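Local atomic coordinates of armadillo repeat protein arm00016 (Synthetic construct, PDB entry 4D4E), a protein that is a computationally designed scaffold of stacked armadillo repeats, made for modular recognition of peptides and probably meant to bind them in extended form. Residues Lys49-Ala53 and Gly54-Pro58; Ala95-Leu98 and Ser99-Lys103; Gln174-Glu178 and Ala179-Ser183. All coordinates share one frame; numbering follows the deposited sequence. Where two conformers were deposited one is given.

Interaction 1: Lys49-Ala53 and Gly54-Pro58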
ATOM      1  N   LYS A  49      -5.669 -16.274 -14.699  1.00 35.26           N
ATOM      2  CA  LYS A  49      -6.971 -16.707 -15.170  1.00 36.95           C
ATOM      3  C   LYS A  49      -8.030 -15.594 -15.025  1.00 38.02           C
ATOM      4  O   LYS A  49      -8.870 -15.354 -15.914  1.00 35.24           O
ATOM      5  CB  LYS A  49      -7.406 -17.907 -14.358  1.00 39.01           C
ATOM      6  CG  LYS A  49      -6.315 -18.980 -14.296  1.00 42.74           C
ATOM      7  CD  LYS A  49      -6.820 -20.299 -13.722  1.00 43.27           C
ATOM      8  CE  LYS A  49      -7.461 -21.114 -14.831  1.00 50.15           C
ATOM      9  NZ  LYS A  49      -7.859 -22.504 -14.440  1.00 58.92           N
ATOM     10  N   LEU A  50      -7.974 -14.904 -13.897  1.00 35.56           N
ATOM     11  CA  LEU A  50      -8.927 -13.839 -13.603  1.00 31.57           C
ATOM     12  C   LEU A  50      -8.792 -12.682 -14.563  1.00 32.63           C
ATOM     13  O   LEU A  50      -9.812 -12.114 -15.009  1.00 31.09           O
ATOM     14  CB  LEU A  50      -8.700 -13.303 -12.194  1.00 33.29           C
ATOM     15  CG  LEU A  50      -9.186 -14.213 -11.061  1.00 34.08           C
ATOM     16  CD1 LEU A  50      -8.798 -13.604  -9.724  1.00 35.73           C
ATOM     17  CD2 LEU A  50     -10.695 -14.452 -11.172  1.00 37.14           C
ATOM     18  N   ILE A  51      -7.530 -12.317 -14.859  1.00 29.39           N
ATOM     19  CA  ILE A  51      -7.232 -11.309 -15.847  1.00 29.30           C
ATOM     20  C   ILE A  51      -7.784 -11.696 -17.234  1.00 31.45           C
ATOM     21  O   ILE A  51      -8.478 -10.896 -17.900  1.00 30.76           O
ATOM     22  CB  ILE A  51      -5.717 -10.999 -15.862  1.00 27.96           C
ATOM     23  CG1 ILE A  51      -5.361 -10.202 -14.605  1.00 26.26           C
ATOM     24  CG2 ILE A  51      -5.360 -10.199 -17.102  1.00 31.83           C
ATOM     25  CD1 ILE A  51      -3.860 -10.042 -14.392  1.00 32.12           C
ATOM     26  N   GLU A  52      -7.545 -12.942 -17.623  1.00 32.15           N
ATOM     27  CA  GLU A  52      -7.938 -13.418 -18.915  1.00 33.88           C
ATOM     28  C   GLU A  52      -9.435 -13.660 -19.070  1.00 36.24           C
ATOM     29  O   GLU A  52      -9.935 -13.729 -20.207  1.00 33.07           O
ATOM     30  CB  GLU A  52      -7.113 -14.623 -19.265  1.00 36.66           C
ATOM     31  CG  GLU A  52      -5.706 -14.173 -19.659  1.00 40.78           C
ATOM     32  CD  GLU A  52      -4.757 -15.323 -19.651  1.00 44.08           C
ATOM     33  OE1 GLU A  52      -5.212 -16.396 -19.181  1.00 47.54           O
ATOM     34  OE2 GLU A  52      -3.592 -15.156 -20.105  1.00 47.49           O
ATOM     35  N   ALA A  53     -10.149 -13.743 -17.942  1.00 31.18           N
ATOM     36  CA  ALA A  53     -11.601 -13.862 -17.994  1.00 30.01           C
ATOM     37  C   ALA A  53     -12.253 -12.468 -17.897  1.00 32.26           C
ATOM     38  O   ALA A  53     -13.500 -12.378 -17.791  1.00 31.56           O
ATOM     39  CB  ALA A  53     -12.134 -14.793 -16.890  1.00 30.29           C
ATOM     40  N   GLY A  54     -11.424 -11.405 -17.876  1.00 29.11           N
ATOM     41  CA  GLY A  54     -11.939 -10.030 -17.885  1.00 26.46           C
ATOM     42  C   GLY A  54     -12.456  -9.555 -16.547  1.00 27.94           C
ATOM     43  O   GLY A  54     -13.249  -8.571 -16.484  1.00 27.91           O
ATOM     44  N   ALA A  55     -11.965 -10.160 -15.465  1.00 24.42           N
ATOM     45  CA  ALA A  55     -12.487  -9.813 -14.105  1.00 26.51           C
ATOM     46  C   ALA A  55     -12.158  -8.378 -13.645  1.00 26.29           C
ATOM     47  O   ALA A  55     -12.922  -7.789 -12.836  1.00 28.00           O
ATOM     48  CB  ALA A  55     -12.046 -10.844 -13.041  1.00 22.06           C
ATOM     49  N   LEU A  56     -11.039  -7.813 -14.141  1.00 24.84           N
ATOM     50  CA  LEU A  56     -10.535  -6.554 -13.620  1.00 26.09           C
ATOM     51  C   LEU A  56     -11.407  -5.303 -13.730  1.00 26.27           C
ATOM     52  O   LEU A  56     -11.668  -4.617 -12.723  1.00 23.39           O
ATOM     53  CB  LEU A  56      -9.103  -6.274 -14.180  1.00 28.98           C
ATOM     54  CG  LEU A  56      -7.946  -6.781 -13.332  1.00 28.45           C
ATOM     55  CD1 LEU A  56      -8.014  -8.233 -12.966  1.00 30.80           C
ATOM     56  CD2 LEU A  56      -6.604  -6.467 -14.005  1.00 31.32           C
ATOM     57  N   SER A  57     -11.897  -5.008 -14.923  1.00 26.76           N
ATOM     58  CA  SER A  57     -12.794  -3.832 -15.036  1.00 28.33           C
ATOM     59  C   SER A  57     -13.975  -3.950 -14.134  1.00 25.27           C
ATOM     60  O   SER A  57     -14.260  -3.029 -13.394  1.00 25.64           O
ATOM     61  CB  SER A  57     -13.259  -3.563 -16.483  1.00 28.45           C
ATOM     62  OG  SER A  57     -12.555  -2.429 -16.886  1.00 41.98           O
ATOM     63  N   PRO A  58     -14.676  -5.098 -14.169  1.00 25.65           N
ATOM     64  CA  PRO A  58     -15.874  -5.207 -13.306  1.00 25.95           C
ATOM     65  C   PRO A  58     -15.533  -5.110 -11.787  1.00 27.18           C
ATOM     66  O   PRO A  58     -16.300  -4.515 -10.995  1.00 27.13           O
ATOM     67  CB  PRO A  58     -16.500  -6.569 -13.694  1.00 25.64           C
ATOM     68  CG  PRO A  58     -15.789  -7.058 -14.881  1.00 25.49           C
ATOM     69  CD  PRO A  58     -14.547  -6.221 -15.118  1.00 27.38           C
TER
HETATM   70  O   HOH W   1      -9.350  -8.379 -16.714  1.00 23.24           O
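Leu50, Ile51, Gly54 and Ala55 form a local helix-ending contact, a Schellman motif, where helix 44-52 stops and the chain turns into helix 56-61 of this armadillo-type array. Two backbone bonds close the motif. Ala55 N reaches back to Leu50 O at 2.9 Å, lying nearly along the C=O axis. Gly54 N binds Ile51 O at 3.0 Å but stands above the carbonyl plane, 62° out of it. Gly54 makes the turn with phi 78°, where a side chain would run into the carbonyl oxygen of Ala53. A water bridges the two helices, donating to Ile51 O and accepting from Leu56 N, so that Ile51 O serves two donors. Leu50 CB and Ala55 CB, both on buried residues, meet at 4.2 Å, with Leu50 also packed on Leu36 and Ile39 of helix 26-40, and Ala55 on Val18 of helix 14-20. Lys91 of helix 86-94 touches both Ile51 and Leu56. These two side chains cross obliquely: Ile51 has CG1 anti to its carbonyl carbon, beside the backbone N (chi1 -73°), and this branch lies 3.7 Å from Leu56 CD1 and 4.0 Å from Leu56 CD2.

Interaction 2: Ala95-Leu98 and Ser99-Lys103; sequences AGAL and SPLVK
From Gly96 and Ala97 the backbone passes into the first turn of helix 98-103, where Leu101 N binds Ala97 O at 3.0 Å and Val102 N binds Leu98 O at 3.0 Å. Pro100 has no N-H to give, and its ring fills the place beside the incoming loop: CD sits 2.9 Å from Gly96 O and 3.1 Å from Ala97 O, with CG next nearest to Gly96 O. A water accepts from Ser99 N at 2.8 Å and donates a weak bond to Gly96 O, linking this early helical N-H to the loop. The turn belongs to an armadillo-type helical array: Gly96, with phi 74°, ends helix 86-94 in a Schellman motif, and the next helix starts almost at once. With an alanine here in place of Pro100, CG and CD are gone, and Gly96 O and Ala97 O would probably lose the methylenes lying against them, with a gap left toward Val60 and Leu63. Leu101 holds CG anti to its carbonyl carbon (chi1 -74°), which sets CG 3.1 Å from Ala97 O. Its CD1 comes within 4.4 Å of Ala97 CB, a looser approach. Beyond the turn Leu101 packs on Ala119, Ile120 and Ile123 of helix 110-124, while Leu98 reaches Ile123 and also Leu134 of helix 128-136. Ala97 and Pro100 both lean on Val60 of helix 56-61. Val102 places CG2 beside its backbone N, and this methyl lies 3.4 Å from Leu98 O, alongside the N-H that binds the same oxygen.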
ATOM      1  N   ALA A  95      -6.797  -0.984 -15.846  1.00 26.26           N
ATOM      2  CA  ALA A  95      -8.237  -1.068 -15.600  1.00 27.00           C
ATOM      3  C   ALA A  95      -8.757   0.165 -14.877  1.00 27.40           C
ATOM      4  O   ALA A  95      -9.897   0.188 -14.498  1.00 31.58           O
ATOM      5  CB  ALA A  95      -8.602  -2.365 -14.840  1.00 25.75           C
ATOM      6  N   GLY A  96      -7.920   1.181 -14.643  1.00 28.11           N
ATOM      7  CA  GLY A  96      -8.371   2.347 -13.844  1.00 25.90           C
ATOM      8  C   GLY A  96      -8.506   2.165 -12.334  1.00 23.27           C
ATOM      9  O   GLY A  96      -9.214   2.910 -11.704  1.00 26.52           O
ATOM     10  N   ALA A  97      -7.841   1.182 -11.724  1.00 21.57           N
ATOM     11  CA  ALA A  97      -7.939   0.940 -10.276  1.00 22.72           C
ATOM     12  C   ALA A  97      -7.446   2.105  -9.385  1.00 24.07           C
ATOM     13  O   ALA A  97      -7.881   2.294  -8.248  1.00 23.94           O
ATOM     14  CB  ALA A  97      -7.211  -0.388  -9.903  1.00 20.13           C
ATOM     15  N   LEU A  98      -6.484   2.874  -9.878  1.00 26.34           N
ATOM     16  CA  LEU A  98      -5.729   3.706  -8.978  1.00 25.75           C
ATOM     17  C   LEU A  98      -6.495   4.882  -8.424  1.00 27.06           C
ATOM     18  O   LEU A  98      -6.470   5.114  -7.217  1.00 26.50           O
ATOM     19  CB  LEU A  98      -4.438   4.168  -9.654  1.00 29.80           C
ATOM     20  CG  LEU A  98      -3.146   3.400  -9.424  1.00 31.26           C
ATOM     21  CD1 LEU A  98      -3.303   1.895  -9.256  1.00 33.39           C
ATOM     22  CD2 LEU A  98      -2.102   3.776 -10.488  1.00 35.56           C
ATOM     23  N   SER A  99      -7.143   5.667  -9.286  1.00 28.36           N
ATOM     24  CA  SER A  99      -7.963   6.758  -8.757  1.00 29.73           C
ATOM     25  C   SER A  99      -9.095   6.318  -7.761  1.00 26.08           C
ATOM     26  O   SER A  99      -9.221   6.897  -6.672  1.00 27.83           O
ATOM     27  CB  SER A  99      -8.481   7.673  -9.874  1.00 32.52           C
ATOM     28  OG  SER A  99      -7.400   8.558 -10.171  1.00 37.28           O
ATOM     29  N   PRO A 100      -9.861   5.282  -8.092  1.00 24.86           N
ATOM     30  CA  PRO A 100     -10.844   4.862  -7.065  1.00 25.19           C
ATOM     31  C   PRO A 100     -10.171   4.360  -5.808  1.00 24.73           C
ATOM     32  O   PRO A 100     -10.754   4.545  -4.735  1.00 24.94           O
ATOM     33  CB  PRO A 100     -11.610   3.709  -7.727  1.00 25.22           C
ATOM     34  CG  PRO A 100     -11.240   3.767  -9.174  1.00 27.42           C
ATOM     35  CD  PRO A 100      -9.926   4.444  -9.304  1.00 28.67           C
ATOM     36  N   LEU A 101      -8.986   3.724  -5.910  1.00 22.84           N
ATOM     37  CA  LEU A 101      -8.348   3.239  -4.659  1.00 24.54           C
ATOM     38  C   LEU A 101      -8.012   4.440  -3.776  1.00 25.25           C
ATOM     39  O   LEU A 101      -8.259   4.429  -2.596  1.00 26.71           O
ATOM     40  CB  LEU A 101      -7.093   2.414  -4.908  1.00 24.07           C
ATOM     41  CG  LEU A 101      -7.361   1.024  -5.429  1.00 26.70           C
ATOM     42  CD1 LEU A 101      -6.019   0.353  -5.733  1.00 27.21           C
ATOM     43  CD2 LEU A 101      -8.204   0.208  -4.441  1.00 26.54           C
ATOM     44  N   VAL A 102      -7.504   5.506  -4.397  1.00 26.22           N
ATOM     45  CA  VAL A 102      -7.119   6.728  -3.652  1.00 26.90           C
ATOM     46  C   VAL A 102      -8.321   7.431  -3.045  1.00 27.45           C
ATOM     47  O   VAL A 102      -8.190   7.983  -1.938  1.00 30.72           O
ATOM     48  CB  VAL A 102      -6.470   7.779  -4.580  1.00 26.40           C
ATOM     49  CG1 VAL A 102      -6.393   9.171  -3.925  1.00 28.47           C
ATOM     50  CG2 VAL A 102      -5.139   7.298  -5.027  1.00 25.61           C
ATOM     51  N   LYS A 103      -9.429   7.493  -3.800  1.00 24.61           N
ATOM     52  CA  LYS A 103     -10.685   8.061  -3.300  1.00 26.88           C
ATOM     53  C   LYS A 103     -11.094   7.321  -2.001  1.00 28.66           C
ATOM     54  O   LYS A 103     -11.686   7.930  -1.093  1.00 26.03           O
ATOM     55  CB  LYS A 103     -11.803   7.962  -4.360  1.00 30.05           C
ATOM     56  CG  LYS A 103     -13.245   8.176  -3.896  1.00 34.30           C
ATOM     57  CD  LYS A 103     -14.248   8.196  -5.038  1.00 41.43           C
ATOM     58  CE  LYS A 103     -14.301   6.918  -5.873  1.00 47.98           C
ATOM     59  NZ  LYS A 103     -14.248   5.618  -5.119  1.00 62.63           N
TER
HETATM   60  O   HOH W   2      -6.963   5.541 -12.126  1.00 35.88           O

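Interaction 3: Gln174-Glu178 and Ala179-Ser183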
ATOM      1  N   GLN A 174      11.912  12.562  -3.672  1.00 27.47           N
ATOM      2  CA  GLN A 174      11.720  13.974  -3.379  1.00 32.72           C
ATOM      3  C   GLN A 174      10.200  14.330  -3.178  1.00 30.93           C
ATOM      4  O   GLN A 174       9.828  15.076  -2.289  1.00 27.91           O
ATOM      5  CB  GLN A 174      12.314  14.858  -4.484  1.00 33.78           C
ATOM      6  CG  GLN A 174      12.032  16.328  -4.248  1.00 44.35           C
ATOM      7  CD  GLN A 174      12.524  16.843  -2.886  1.00 52.18           C
ATOM      8  OE1 GLN A 174      13.275  16.163  -2.139  1.00 53.42           O
ATOM      9  NE2 GLN A 174      12.115  18.064  -2.557  1.00 58.08           N
ATOM     10  N   LYS A 175       9.356  13.780  -4.026  1.00 31.96           N
ATOM     11  CA  LYS A 175       7.910  13.836  -3.848  1.00 33.63           C
ATOM     12  C   LYS A 175       7.441  13.360  -2.476  1.00 33.08           C
ATOM     13  O   LYS A 175       6.620  14.034  -1.873  1.00 30.52           O
ATOM     14  CB  LYS A 175       7.222  13.053  -4.966  1.00 36.41           C
ATOM     15  CG  LYS A 175       7.673  13.572  -6.333  1.00 37.20           C
ATOM     16  CD  LYS A 175       6.793  14.741  -6.803  1.00 41.46           C
ATOM     17  CE  LYS A 175       7.448  15.548  -7.930  1.00 44.34           C
ATOM     18  NZ  LYS A 175       6.914  16.952  -8.045  1.00 50.82           N
ATOM     19  N   LEU A 176       8.004  12.259  -1.938  1.00 31.50           N
ATOM     20  CA  LEU A 176       7.618  11.793  -0.583  1.00 28.50           C
ATOM     21  C   LEU A 176       7.870  12.855   0.462  1.00 27.95           C
ATOM     22  O   LEU A 176       7.034  13.145   1.292  1.00 26.73           O
ATOM     23  CB  LEU A 176       8.358  10.511  -0.178  1.00 30.71           C
ATOM     24  CG  LEU A 176       7.799   9.118  -0.378  1.00 32.44           C
ATOM     25  CD1 LEU A 176       8.764   8.137   0.257  1.00 27.03           C
ATOM     26  CD2 LEU A 176       6.389   8.965   0.241  1.00 29.24           C
ATOM     27  N   ILE A 177       9.066  13.404   0.392  1.00 29.45           N
ATOM     28  CA  ILE A 177       9.523  14.401   1.266  1.00 30.37           C
ATOM     29  C   ILE A 177       8.656  15.639   1.172  1.00 33.08           C
ATOM     30  O   ILE A 177       8.216  16.118   2.195  1.00 36.77           O
ATOM     31  CB  ILE A 177      11.006  14.721   0.972  1.00 31.02           C
ATOM     32  CG1 ILE A 177      11.914  13.600   1.493  1.00 31.50           C
ATOM     33  CG2 ILE A 177      11.429  16.011   1.675  1.00 31.12           C
ATOM     34  CD1 ILE A 177      13.304  13.702   0.890  1.00 32.16           C
ATOM     35  N   GLU A 178       8.409  16.149  -0.047  1.00 33.45           N
ATOM     36  CA  GLU A 178       7.509  17.294  -0.265  1.00 33.81           C
ATOM     37  C   GLU A 178       6.087  17.027   0.218  1.00 34.15           C
ATOM     38  O   GLU A 178       5.441  17.965   0.641  1.00 36.24           O
ATOM     39  CB  GLU A 178       7.457  17.703  -1.731  1.00 35.69           C
ATOM     40  CG  GLU A 178       8.758  18.308  -2.205  1.00 39.87           C
ATOM     41  CD  GLU A 178       8.822  18.407  -3.715  1.00 43.13           C
ATOM     42  OE1 GLU A 178       7.823  18.055  -4.400  1.00 44.37           O
ATOM     43  OE2 GLU A 178       9.877  18.834  -4.200  1.00 40.85           O
ATOM     44  N   ALA A 179       5.634  15.769   0.193  1.00 31.74           N
ATOM     45  CA  ALA A 179       4.335  15.407   0.764  1.00 35.82           C
ATOM     46  C   ALA A 179       4.361  15.416   2.286  1.00 33.54           C
ATOM     47  O   ALA A 179       3.390  15.070   2.902  1.00 38.65           O
ATOM     48  CB  ALA A 179       3.917  14.047   0.263  1.00 33.54           C
ATOM     49  N   GLY A 180       5.485  15.797   2.894  1.00 34.89           N
ATOM     50  CA  GLY A 180       5.650  15.786   4.381  1.00 34.02           C
ATOM     51  C   GLY A 180       5.766  14.403   5.067  1.00 31.74           C
ATOM     52  O   GLY A 180       5.306  14.220   6.228  1.00 29.72           O
ATOM     53  N   ALA A 181       6.409  13.440   4.396  1.00 28.49           N
ATOM     54  CA  ALA A 181       6.469  12.067   4.940  1.00 28.29           C
ATOM     55  C   ALA A 181       7.439  11.894   6.104  1.00 27.35           C
ATOM     56  O   ALA A 181       7.242  10.981   6.914  1.00 26.38           O
ATOM     57  CB  ALA A 181       6.797  11.045   3.861  1.00 24.95           C
ATOM     58  N   LEU A 182       8.482  12.729   6.172  1.00 27.12           N
ATOM     59  CA  LEU A 182       9.588  12.494   7.093  1.00 28.84           C
ATOM     60  C   LEU A 182       9.249  12.563   8.598  1.00 29.40           C
ATOM     61  O   LEU A 182       9.590  11.645   9.321  1.00 30.95           O
ATOM     62  CB  LEU A 182      10.845  13.314   6.761  1.00 28.92           C
ATOM     63  CG  LEU A 182      11.497  13.044   5.391  1.00 30.72           C
ATOM     64  CD1 LEU A 182      12.922  13.614   5.337  1.00 31.15           C
ATOM     65  CD2 LEU A 182      11.511  11.556   5.051  1.00 28.46           C
ATOM     66  N   SER A 183       8.609  13.603   9.088  1.00 31.97           N
ATOM     67  CA  SER A 183       8.335  13.690  10.531  0.50 32.34           C
ATOM     68  C   SER A 183       7.319  12.617  11.003  1.00 32.94           C
ATOM     69  O   SER A 183       7.488  12.026  12.094  1.00 30.82           O
ATOM     70  CB  SER A 183       7.916  15.108  10.926  0.50 32.93           C
ATOM     71  OG  SER A 183       6.526  15.209  11.161  0.50 35.11           O
TER
HETATM   72  O   HOH W   3       8.914  15.356   4.639  1.00 31.78           O
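Gly180 N binds Ile177 O at 2.8 Å, from above the carbonyl plane, and the wider bond of the same Schellman motif runs from Ala181 N to Leu176 O at 3.2 Å. Ala179 N adds an ordinary helical bond to Lys175 O at 2.9 Å. Gly180, with phi 71°, takes the left-handed conformation that ends helix 170-178. A water donates to Ile177 O at 2.7 Å and accepts from Leu182 N, carrying the link on to the next helix. On the outer face Gln174 NE2 gives a 2.9 Å hydrogen bond to Glu178 OE2, met on the anti side and 30° out of the carboxylate plane. The other oxygen, Glu178 OE1, faces Lys175 NZ in a long salt bridge, so the extended Glu178 side chain is shared between an amide and an ammonium group one turn back. Inward from these polar groups, Ile177 CG1, beside the backbone N (chi1 -74°), touches Leu182 CG at 4.0 Å and comes about as near to CD1 and CD2 of that leucine. Leu176 CD2 rests against Ala181 CB at 4.2 Å. Around the turn, Leu176 packs on Ile162, Ile165 and Ala166 of helix 152-166, Ala179 and Ala181 lie against Leu140 and Val144 of helix 140-146, and Ile177 and Leu182 reach Met214 and Leu218 of helix 212-221.

In the fold
The three contacts recur along one designed solenoid, each at the junction between a helix and the next. Interactions 1 and 3 cover equivalent turns, about 35 Å apart between centres and on opposite sides of the chain's centre, and share a water-bridged Schellman motif with an isoleucine-leucine pair. Interaction 3 adds a hydrogen bond and a long salt bridge among its own exposed side chains. Interaction 2 lies a little further along its own turn, so proline and first-turn helical bonds dominate. It touches interaction 1 directly through Leu56 CB and Ala95 CB, 4.0 Å apart, whereas interaction 3 stays about 12 Å from interaction 2 at the nearest atoms. All three are partly buried, with the leucines and the alanine after each glycine buried and the glycines more open.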